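Local coordinates for protein D-ribose pyranase (Bacillus subtilis, PDB 1OGD) that probably catalyses the interconversion of the beta-pyranose and beta-furanose forms of D-ribose, working as a homodecamer built from two pentamers, at residues Lys66-Ala71 with Asn122-Ala127; Glu72-Asn77 with Ile93-His98; Ile24-Ala29 with Asp53-Leu58. One frame throughout, in Å; residues are numbered along the deposited sequence.

Interaction 1: Lys66-Ala71 with Asn122-Ala127; sequences KVIAAA and NCILQA
I68 and I124 face each other as a hydrogen-bonded antiparallel pair and are joined by two reciprocal backbone hydrogen bonds. I124 N donates to I68 O at 2.8 Å, and I68 N returns a bond to I124 O at 2.9 Å. Their CB atoms are 4.0 Å apart on the same face of the sheet, where L104 of helix 98-104 touches both isoleucines. A third backbone bond runs from Q126 N to K66 O at 2.8 Å. Between these rungs V67 CA sits 3.4 Å from I124 O, a CA-H...O contact with an angle of 143° at the hydrogen.

The other face is packed by V67, L125 and C123. V67 and L125 lie side by side, and V67 CG1, placed anti to its backbone N (chi1 -174°), meets L125 CD2 at 4.1 Å while also lying near C123 CB. All three residues are buried, and F88 adds to the packing on V67.

The looser side is at the K66-Q126 end, where both residues are partly exposed. The two side chains are extended and cross obliquely; Q126 CB rests on K66 O, with the two CB atoms a little farther apart, and the ammonium group of K66 goes to a salt bridge with E94 on strand 92-96. At the opposite end direct pairing gives way to a water, which accepts from A70 N and donates to N122 O at 2.7 Å. With axes 4.6 Å apart at 165°, this is an antiparallel ladder in the middle of the mixed six-stranded sheet of the RbsD/FucU fold, and N122, just before strand 123-127, belongs to the ribose pocket.

Interaction 2: Glu72-Asn77 with Ile93-His98; sequences EIKASN and IEYLSH. With RIP (beta-D-ribopyranose), chain G.
The ring of Y95 is covered over one face by K74, whose CE stands 3.2 Å above the ring plane and over its centre, while I73 CG2 meets the ring edge in plane, 3.9 Å from Y95 CE2. These contacts pack the short helix 72-76, which follows strand 64-70, across the end of the neighbouring strand 92-96, an edge strand of the mixed sheet within the chain; helix and strand axes stand at 85°. K74 makes a combined CH-pi and cation-pi contact: CE is nearly on the ring normal, and NZ lies 4.0 Å from the centroid of the Y95 ring, 20° off that normal. The lysine chain reaches there fully extended beyond CG, with CG anti to the carbonyl carbon. Y95 OH is hydrogen-bonded to E85, which fixes the far end of the ring. A leucine in place of Y95 would probably leave the K74 ammonium without its aromatic face and E85 without its hydroxyl partner.

At the other end of the contact, E72 bends back on itself beyond CG, and its carboxylate meets the start of helix 98-104. H98 N donates to E72 OE1 at 3.2 Å in a nearly straight bond, arriving on the syn side but 34° out of the carboxylate plane; H98 CB also touches the carboxylate. S97 is the N-cap of that helix, its side chain capping a backbone N farther on, and its OG is also hydrogen-bonded to the carboxylate of E100. E72 is thus placed as a second-shell residue and is likely to steady the backbone from which a substrate-binding imidazole extends. The rings of H98 and Y120 meet edge-to-face. O1 of beta-D-ribopyranose lies at the edge of the imidazole, near the imidazole plane, hydrogen-bonded to H98 NE2 at 2.8 Å.

Interaction 3: Ile24-Ala29 with Asp53-Leu58; sequences IVIADA and DTAAVL. With RIP (beta-D-ribopyranose), chain G.
I26 CD1 lies against the helix backbone, 3.7 Å from A55 CA and slightly farther from A55 CB, making A55 the nearest helix residue to the end of this isoleucine. CG1 stands anti to the carbonyl carbon (chi1 -63°), which carries CD1 to the helix, while CG2, the other branch, passes T54 CG2 at 4.1 Å. One turn along the helix, the I24 and L58 side chains cross at a slant, with I24 CD1 meeting L58 CD1 at 3.8 Å. No hydrogen bond joins the two segments; strand and helix run roughly antiparallel (154°) with axes 9.5 Å apart, a helix laid on a sheet face.

Farther out, L125 on strand 123-127 packs against I24, I26 and L58, while F83 and L87 of helix 78-87 cover A55. T54 OG1 is turned to the carbonyl of A50, which satisfies its hydroxyl and leaves the methyl for I26. L44 of a neighbouring subunit packs on T54 and V57, so this helix also takes part in subunit packing.

Beyond the packed part of the strand, D28 reaches the substrate. Its OD2 accepts from O2 of beta-D-ribopyranose at 2.7 Å, and also from G30 N; OD1 accepts from the sugar's O3, at a distance so short that its exact length is doubtful. H20 of another subunit, inferred to be the proton donor, binds the same sugar. An apolar strand-helix interface thus continues into a carboxylate that accepts from two adjacent sugar hydroxyls, an arrangement that orients O2 and O3 in the pocket.

How the interactions relate
From the N terminus, interaction 3 comes first: strand 23-27 runs to the ribose pocket, and the chain returns through strand 38-41 to helix 51-61, closing a loop of 23 residues. Strand 64-70 follows that helix and opens interaction 1, which closes 50 residues later on strand 123-127. Interaction 2 is nested inside that longer loop, joining helix 72-76 to strand 92-96; nothing crosses. The sheet unites all three, since strand 123-127 lies between 23-27 and 64-70, and 64-70 in turn borders 92-96. C123 O and I26 N probably bond across the first border, and A71 N and L96 O probably do so across the second. Interactions 2 and 3 do not touch, yet both reach the same sugar.

Interaction 1: Lys66-Ala71 with Asn122-Ala127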
loop_
_atom_site.group_PDB
_atom_site.type_symbol
_atom_site.label_atom_id
_atom_site.label_comp_id
_atom_site.label_asym_id
_atom_site.label_seq_id
_atom_site.Cartn_x
_atom_site.Cartn_y
_atom_site.Cartn_z
ATOM N N LYS A 66 13.293 -7.362 32.851
ATOM C CA LYS A 66 12.902 -8.753 33.056
ATOM C C LYS A 66 13.233 -9.596 31.832
ATOM O O LYS A 66 13.053 -9.154 30.695
ATOM C CB LYS A 66 11.404 -8.835 33.352
ATOM C CG LYS A 66 10.884 -10.236 33.614
ATOM C CD LYS A 66 9.384 -10.199 33.858
ATOM C CE LYS A 66 8.819 -11.585 34.107
ATOM N NZ LYS A 66 7.342 -11.551 34.305
ATOM N N VAL A 67 13.723 -10.807 32.076
ATOM C CA VAL A 67 14.082 -11.726 31.006
ATOM C C VAL A 67 13.193 -12.955 31.125
ATOM O O VAL A 67 12.859 -13.384 32.231
ATOM C CB VAL A 67 15.556 -12.168 31.113
ATOM C CG1 VAL A 67 15.938 -12.997 29.898
ATOM C CG2 VAL A 67 16.464 -10.947 31.236
ATOM N N ILE A 68 12.804 -13.516 29.985
ATOM C CA ILE A 68 11.949 -14.695 29.974
ATOM C C ILE A 68 12.537 -15.738 29.037
ATOM O O ILE A 68 12.836 -15.448 27.880
ATOM C CB ILE A 68 10.519 -14.341 29.510
ATOM C CG1 ILE A 68 9.951 -13.235 30.398
ATOM C CG2 ILE A 68 9.621 -15.568 29.575
ATOM C CD1 ILE A 68 8.613 -12.701 29.942
ATOM N N ALA A 69 12.720 -16.949 29.551
ATOM C CA ALA A 69 13.266 -18.047 28.763
ATOM C C ALA A 69 12.446 -19.300 29.044
ATOM O O ALA A 69 11.627 -19.318 29.958
ATOM C CB ALA A 69 14.729 -18.278 29.126
ATOM N N ALA A 70 12.655 -20.344 28.252
ATOM C CA ALA A 70 11.925 -21.590 28.450
ATOM C C ALA A 70 12.683 -22.457 29.452
ATOM O O ALA A 70 13.910 -22.549 29.398
ATOM C CB ALA A 70 11.772 -22.330 27.122
ATOM N N ALA A 71 11.949 -23.084 30.367
ATOM C CA ALA A 71 12.558 -23.945 31.378
ATOM C C ALA A 71 13.472 -24.975 30.716
ATOM O O ALA A 71 14.563 -25.268 31.212
ATOM C CB ALA A 71 11.470 -24.651 32.184
ATOM N N ASN A 122 16.617 -19.230 23.181
ATOM C CA ASN A 122 15.723 -18.107 22.900
ATOM C C ASN A 122 15.373 -17.387 24.195
ATOM O O ASN A 122 15.295 -18.002 25.256
ATOM C CB ASN A 122 14.390 -18.567 22.283
ATOM C CG ASN A 122 14.560 -19.570 21.162
ATOM O OD1 ASN A 122 14.360 -20.769 21.360
ATOM N ND2 ASN A 122 14.924 -19.090 19.978
ATOM N N CYS A 123 15.151 -16.084 24.114
ATOM C CA CYS A 123 14.743 -15.339 25.295
ATOM C C CYS A 123 14.024 -14.058 24.910
ATOM O O CYS A 123 14.244 -13.503 23.834
ATOM C CB CYS A 123 15.942 -15.011 26.191
ATOM S SG CYS A 123 17.020 -13.728 25.566
ATOM N N ILE A 124 13.153 -13.610 25.801
ATOM C CA ILE A 124 12.401 -12.386 25.606
ATOM C C ILE A 124 12.947 -11.348 26.577
ATOM O O ILE A 124 13.076 -11.619 27.777
ATOM C CB ILE A 124 10.900 -12.595 25.909
ATOM C CG1 ILE A 124 10.260 -13.437 24.803
ATOM C CG2 ILE A 124 10.198 -11.248 26.049
ATOM C CD1 ILE A 124 8.818 -13.829 25.093
ATOM N N LEU A 125 13.292 -10.175 26.059
ATOM C CA LEU A 125 13.789 -9.100 26.910
ATOM C C LEU A 125 12.655 -8.100 27.072
ATOM O O LEU A 125 12.116 -7.599 26.084
ATOM C CB LEU A 125 14.996 -8.407 26.272
ATOM C CG LEU A 125 16.206 -9.273 25.924
ATOM C CD1 LEU A 125 17.303 -8.395 25.342
ATOM C CD2 LEU A 125 16.699 -9.999 27.167
ATOM N N GLN A 126 12.276 -7.832 28.316
ATOM C CA GLN A 126 11.209 -6.882 28.589
ATOM C C GLN A 126 11.827 -5.540 28.957
ATOM O O GLN A 126 12.593 -5.435 29.919
ATOM C CB GLN A 126 10.324 -7.384 29.729
ATOM C CG GLN A 126 9.011 -6.629 29.842
ATOM C CD GLN A 126 8.103 -7.199 30.908
ATOM O OE1 GLN A 126 8.114 -6.751 32.055
ATOM N NE2 GLN A 126 7.316 -8.206 30.539
ATOM N N ALA A 127 11.484 -4.517 28.180
ATOM C CA ALA A 127 12.012 -3.172 28.368
ATOM C C ALA A 127 11.701 -2.529 29.713
ATOM O O ALA A 127 10.572 -2.578 30.199
ATOM C CB ALA A 127 11.517 -2.265 27.245
HETATM O O HOH W 1 14.563 -20.439 26.063
#

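Interaction 2: Glu72-Asn77 with Ile93-His98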
loop_
_atom_site.group_PDB
_atom_site.type_symbol
_atom_site.label_atom_id
_atom_site.label_comp_id
_atom_site.label_asym_id
_atom_site.label_seq_id
_atom_site.Cartn_x
_atom_site.Cartn_y
_atom_site.Cartn_z
ATOM N N GLU A 72 13.022 -25.506 29.584
ATOM C CA GLU A 72 13.774 -26.503 28.835
ATOM C C GLU A 72 15.235 -26.138 28.602
ATOM O O GLU A 72 16.078 -27.025 28.444
ATOM C CB GLU A 72 13.116 -26.763 27.476
ATOM C CG GLU A 72 11.767 -27.463 27.530
ATOM C CD GLU A 72 10.632 -26.548 27.931
ATOM O OE1 GLU A 72 9.471 -27.008 27.899
ATOM O OE2 GLU A 72 10.889 -25.374 28.276
ATOM N N ILE A 73 15.541 -24.844 28.570
ATOM C CA ILE A 73 16.914 -24.413 28.326
ATOM C C ILE A 73 17.885 -24.878 29.413
ATOM O O ILE A 73 19.043 -25.179 29.128
ATOM C CB ILE A 73 17.008 -22.871 28.182
ATOM C CG1 ILE A 73 18.348 -22.498 27.545
ATOM C CG2 ILE A 73 16.864 -22.199 29.541
ATOM C CD1 ILE A 73 18.537 -21.012 27.328
ATOM N N LYS A 74 17.409 -24.944 30.653
ATOM C CA LYS A 74 18.239 -25.375 31.776
ATOM C C LYS A 74 18.731 -26.813 31.623
ATOM O O LYS A 74 19.831 -27.148 32.056
ATOM C CB LYS A 74 17.463 -25.270 33.090
ATOM C CG LYS A 74 17.133 -23.862 33.547
ATOM C CD LYS A 74 16.385 -23.920 34.874
ATOM C CE LYS A 74 16.036 -22.540 35.399
ATOM N NZ LYS A 74 15.326 -22.610 36.709
ATOM N N ALA A 75 17.913 -27.662 31.012
ATOM C CA ALA A 75 18.272 -29.061 30.832
ATOM C C ALA A 75 18.979 -29.348 29.513
ATOM O O ALA A 75 19.988 -30.052 29.483
ATOM C CB ALA A 75 17.027 -29.930 30.946
ATOM N N SER A 76 18.450 -28.797 28.427
ATOM C CA SER A 76 19.011 -29.029 27.101
ATOM C C SER A 76 20.142 -28.097 26.681
ATOM O O SER A 76 20.916 -28.430 25.785
ATOM C CB SER A 76 17.895 -28.952 26.059
ATOM O OG SER A 76 16.815 -29.795 26.415
ATOM N N ASN A 77 20.246 -26.936 27.316
ATOM C CA ASN A 77 21.288 -25.984 26.943
ATOM C C ASN A 77 21.858 -25.300 28.179
ATOM O O ASN A 77 21.715 -24.088 28.349
ATOM C CB ASN A 77 20.703 -24.934 25.996
ATOM C CG ASN A 77 21.713 -24.420 25.000
ATOM O OD1 ASN A 77 22.834 -24.060 25.363
ATOM N ND2 ASN A 77 21.321 -24.375 23.731
ATOM N N ILE A 93 14.646 -13.069 36.181
ATOM C CA ILE A 93 14.597 -14.092 35.147
ATOM C C ILE A 93 13.464 -15.073 35.418
ATOM O O ILE A 93 13.462 -15.772 36.429
ATOM C CB ILE A 93 15.924 -14.862 35.062
ATOM C CG1 ILE A 93 17.058 -13.892 34.733
ATOM C CG2 ILE A 93 15.837 -15.940 33.993
ATOM C CD1 ILE A 93 18.418 -14.547 34.638
ATOM N N GLU A 94 12.501 -15.116 34.505
ATOM C CA GLU A 94 11.355 -16.002 34.636
ATOM C C GLU A 94 11.405 -17.128 33.600
ATOM O O GLU A 94 11.731 -16.899 32.432
ATOM C CB GLU A 94 10.064 -15.192 34.486
ATOM C CG GLU A 94 8.797 -16.022 34.486
ATOM C CD GLU A 94 7.545 -15.170 34.374
ATOM O OE1 GLU A 94 7.504 -14.286 33.493
ATOM O OE2 GLU A 94 6.597 -15.387 35.158
ATOM N N TYR A 95 11.094 -18.345 34.040
ATOM C CA TYR A 95 11.092 -19.506 33.159
ATOM C C TYR A 95 9.688 -20.043 32.957
ATOM O O TYR A 95 8.897 -20.118 33.898
ATOM C CB TYR A 95 11.969 -20.624 33.722
ATOM C CG TYR A 95 13.436 -20.293 33.745
ATOM C CD1 TYR A 95 13.993 -19.580 34.804
ATOM C CD2 TYR A 95 14.265 -20.671 32.696
ATOM C CE1 TYR A 95 15.346 -19.251 34.814
ATOM C CE2 TYR A 95 15.614 -20.348 32.692
ATOM C CZ TYR A 95 16.149 -19.638 33.755
ATOM O OH TYR A 95 17.487 -19.315 33.748
ATOM N N LEU A 96 9.386 -20.418 31.720
ATOM C CA LEU A 96 8.082 -20.960 31.372
ATOM C C LEU A 96 8.318 -22.147 30.461
ATOM O O LEU A 96 9.432 -22.362 29.990
ATOM C CB LEU A 96 7.255 -19.918 30.618
ATOM C CG LEU A 96 7.064 -18.547 31.260
ATOM C CD1 LEU A 96 6.322 -17.650 30.287
ATOM C CD2 LEU A 96 6.293 -18.684 32.560
ATOM N N SER A 97 7.273 -22.923 30.212
ATOM C CA SER A 97 7.406 -24.060 29.318
ATOM C C SER A 97 7.607 -23.448 27.937
ATOM O O SER A 97 7.208 -22.308 27.699
ATOM C CB SER A 97 6.132 -24.910 29.337
ATOM O OG SER A 97 5.017 -24.169 28.871
ATOM N N HIS A 98 8.230 -24.194 27.034
ATOM C CA HIS A 98 8.469 -23.692 25.688
ATOM C C HIS A 98 7.167 -23.296 24.996
ATOM O O HIS A 98 7.139 -22.349 24.210
ATOM C CB HIS A 98 9.191 -24.745 24.850
ATOM C CG HIS A 98 9.605 -24.253 23.500
ATOM N ND1 HIS A 98 10.553 -23.265 23.327
ATOM C CD2 HIS A 98 9.193 -24.600 22.259
ATOM C CE1 HIS A 98 10.706 -23.028 22.035
ATOM N NE2 HIS A 98 9.893 -23.825 21.366
HETATM C C1 RIP G . 12.150 -24.332 18.004
HETATM C C2 RIP G . 13.389 -23.689 18.573
HETATM C C3 RIP G . 13.739 -24.347 19.899
HETATM C C4 RIP G . 13.874 -25.863 19.821
HETATM C C5 RIP G . 12.578 -26.411 19.234
HETATM O O1 RIP G . 11.003 -24.002 18.760
HETATM O O2 RIP G . 14.428 -23.850 17.631
HETATM O O3 RIP G . 14.906 -23.778 20.434
HETATM O O4 RIP G . 14.942 -26.240 18.975
HETATM O O5 RIP G . 12.228 -25.782 17.982
#

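Interaction 3: Ile24-Ala29 with Asp53-Leu58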
loop_
_atom_site.group_PDB
_atom_site.type_symbol
_atom_site.label_atom_id
_atom_site.label_comp_id
_atom_site.label_asym_id
_atom_site.label_seq_id
_atom_site.Cartn_x
_atom_site.Cartn_y
_atom_site.Cartn_z
ATOM N N ILE A 24 11.037 -7.769 23.043
ATOM C CA ILE A 24 11.690 -8.162 21.806
ATOM C C ILE A 24 12.178 -9.578 22.079
ATOM O O ILE A 24 12.373 -9.959 23.234
ATOM C CB ILE A 24 12.890 -7.260 21.414
ATOM C CG1 ILE A 24 14.000 -7.356 22.453
ATOM C CG2 ILE A 24 12.428 -5.820 21.236
ATOM C CD1 ILE A 24 15.260 -6.634 22.022
ATOM N N VAL A 25 12.365 -10.360 21.024
ATOM C CA VAL A 25 12.800 -11.736 21.181
ATOM C C VAL A 25 14.124 -11.989 20.476
ATOM O O VAL A 25 14.350 -11.488 19.376
ATOM C CB VAL A 25 11.737 -12.712 20.597
ATOM C CG1 VAL A 25 12.173 -14.165 20.804
ATOM C CG2 VAL A 25 10.385 -12.463 21.253
ATOM N N ILE A 26 15.010 -12.738 21.127
ATOM C CA ILE A 26 16.282 -13.117 20.525
ATOM C C ILE A 26 16.061 -14.604 20.328
ATOM O O ILE A 26 15.747 -15.317 21.279
ATOM C CB ILE A 26 17.476 -12.888 21.466
ATOM C CG1 ILE A 26 17.614 -11.395 21.775
ATOM C CG2 ILE A 26 18.753 -13.379 20.796
ATOM C CD1 ILE A 26 18.633 -11.080 22.859
ATOM N N ALA A 27 16.215 -15.080 19.101
ATOM C CA ALA A 27 15.936 -16.483 18.833
ATOM C C ALA A 27 17.038 -17.262 18.160
ATOM O O ALA A 27 17.927 -16.687 17.535
ATOM C CB ALA A 27 14.667 -16.580 17.983
ATOM N N ASP A 28 16.975 -18.585 18.300
ATOM C CA ASP A 28 17.932 -19.447 17.629
ATOM C C ASP A 28 17.381 -19.607 16.212
ATOM O O ASP A 28 16.308 -19.078 15.903
ATOM C CB ASP A 28 18.081 -20.801 18.351
ATOM C CG ASP A 28 16.766 -21.565 18.498
ATOM O OD1 ASP A 28 16.545 -22.115 19.600
ATOM O OD2 ASP A 28 15.972 -21.644 17.532
ATOM N N ALA A 29 18.107 -20.316 15.355
ATOM C CA ALA A 29 17.695 -20.486 13.968
ATOM C C ALA A 29 16.409 -21.280 13.718
ATOM O O ALA A 29 15.901 -21.301 12.590
ATOM C CB ALA A 29 18.840 -21.100 13.171
ATOM N N ASP A 53 26.574 -13.705 21.871
ATOM C CA ASP A 53 27.039 -12.437 21.329
ATOM C C ASP A 53 25.902 -11.462 21.090
ATOM O O ASP A 53 26.017 -10.278 21.409
ATOM C CB ASP A 53 27.810 -12.656 20.031
ATOM C CG ASP A 53 29.120 -13.378 20.256
ATOM O OD1 ASP A 53 29.735 -13.163 21.323
ATOM O OD2 ASP A 53 29.543 -14.147 19.370
ATOM N N THR A 54 24.799 -11.954 20.539
ATOM C CA THR A 54 23.664 -11.086 20.271
ATOM C C THR A 54 23.044 -10.566 21.567
ATOM O O THR A 54 22.764 -9.378 21.696
ATOM C CB THR A 54 22.604 -11.826 19.434
ATOM O OG1 THR A 54 23.218 -12.315 18.234
ATOM C CG2 THR A 54 21.467 -10.884 19.052
ATOM N N ALA A 55 22.838 -11.457 22.529
ATOM C CA ALA A 55 22.259 -11.070 23.806
ATOM C C ALA A 55 23.138 -10.041 24.530
ATOM O O ALA A 55 22.631 -9.125 25.185
ATOM C CB ALA A 55 22.062 -12.311 24.682
ATOM N N ALA A 56 24.455 -10.185 24.405
ATOM C CA ALA A 56 25.381 -9.265 25.060
ATOM C C ALA A 56 25.244 -7.844 24.514
ATOM O O ALA A 56 25.215 -6.878 25.279
ATOM C CB ALA A 56 26.807 -9.755 24.886
ATOM N N VAL A 57 25.165 -7.718 23.192
ATOM C CA VAL A 57 25.023 -6.408 22.570
ATOM C C VAL A 57 23.705 -5.757 22.978
ATOM O O VAL A 57 23.671 -4.576 23.336
ATOM C CB VAL A 57 25.074 -6.503 21.030
ATOM C CG1 VAL A 57 24.784 -5.139 20.415
ATOM C CG2 VAL A 57 26.445 -6.985 20.585
ATOM N N LEU A 58 22.619 -6.523 22.929
ATOM C CA LEU A 58 21.314 -5.985 23.299
ATOM C C LEU A 58 21.291 -5.527 24.755
ATOM O O LEU A 58 20.692 -4.503 25.086
ATOM C CB LEU A 58 20.210 -7.027 23.065
ATOM C CG LEU A 58 19.440 -6.957 21.734
ATOM C CD1 LEU A 58 18.906 -5.546 21.531
ATOM C CD2 LEU A 58 20.330 -7.328 20.576
HETATM C C1 RIP G . 12.150 -24.332 18.004
HETATM C C2 RIP G . 13.389 -23.689 18.573
HETATM C C3 RIP G . 13.739 -24.347 19.899
HETATM C C4 RIP G . 13.874 -25.863 19.821
HETATM C C5 RIP G . 12.578 -26.411 19.234
HETATM O O1 RIP G . 11.003 -24.002 18.760
HETATM O O2 RIP G . 14.428 -23.850 17.631
HETATM O O3 RIP G . 14.906 -23.778 20.434
HETATM O O4 RIP G . 14.942 -26.240 18.975
HETATM O O5 RIP G . 12.228 -25.782 17.982
#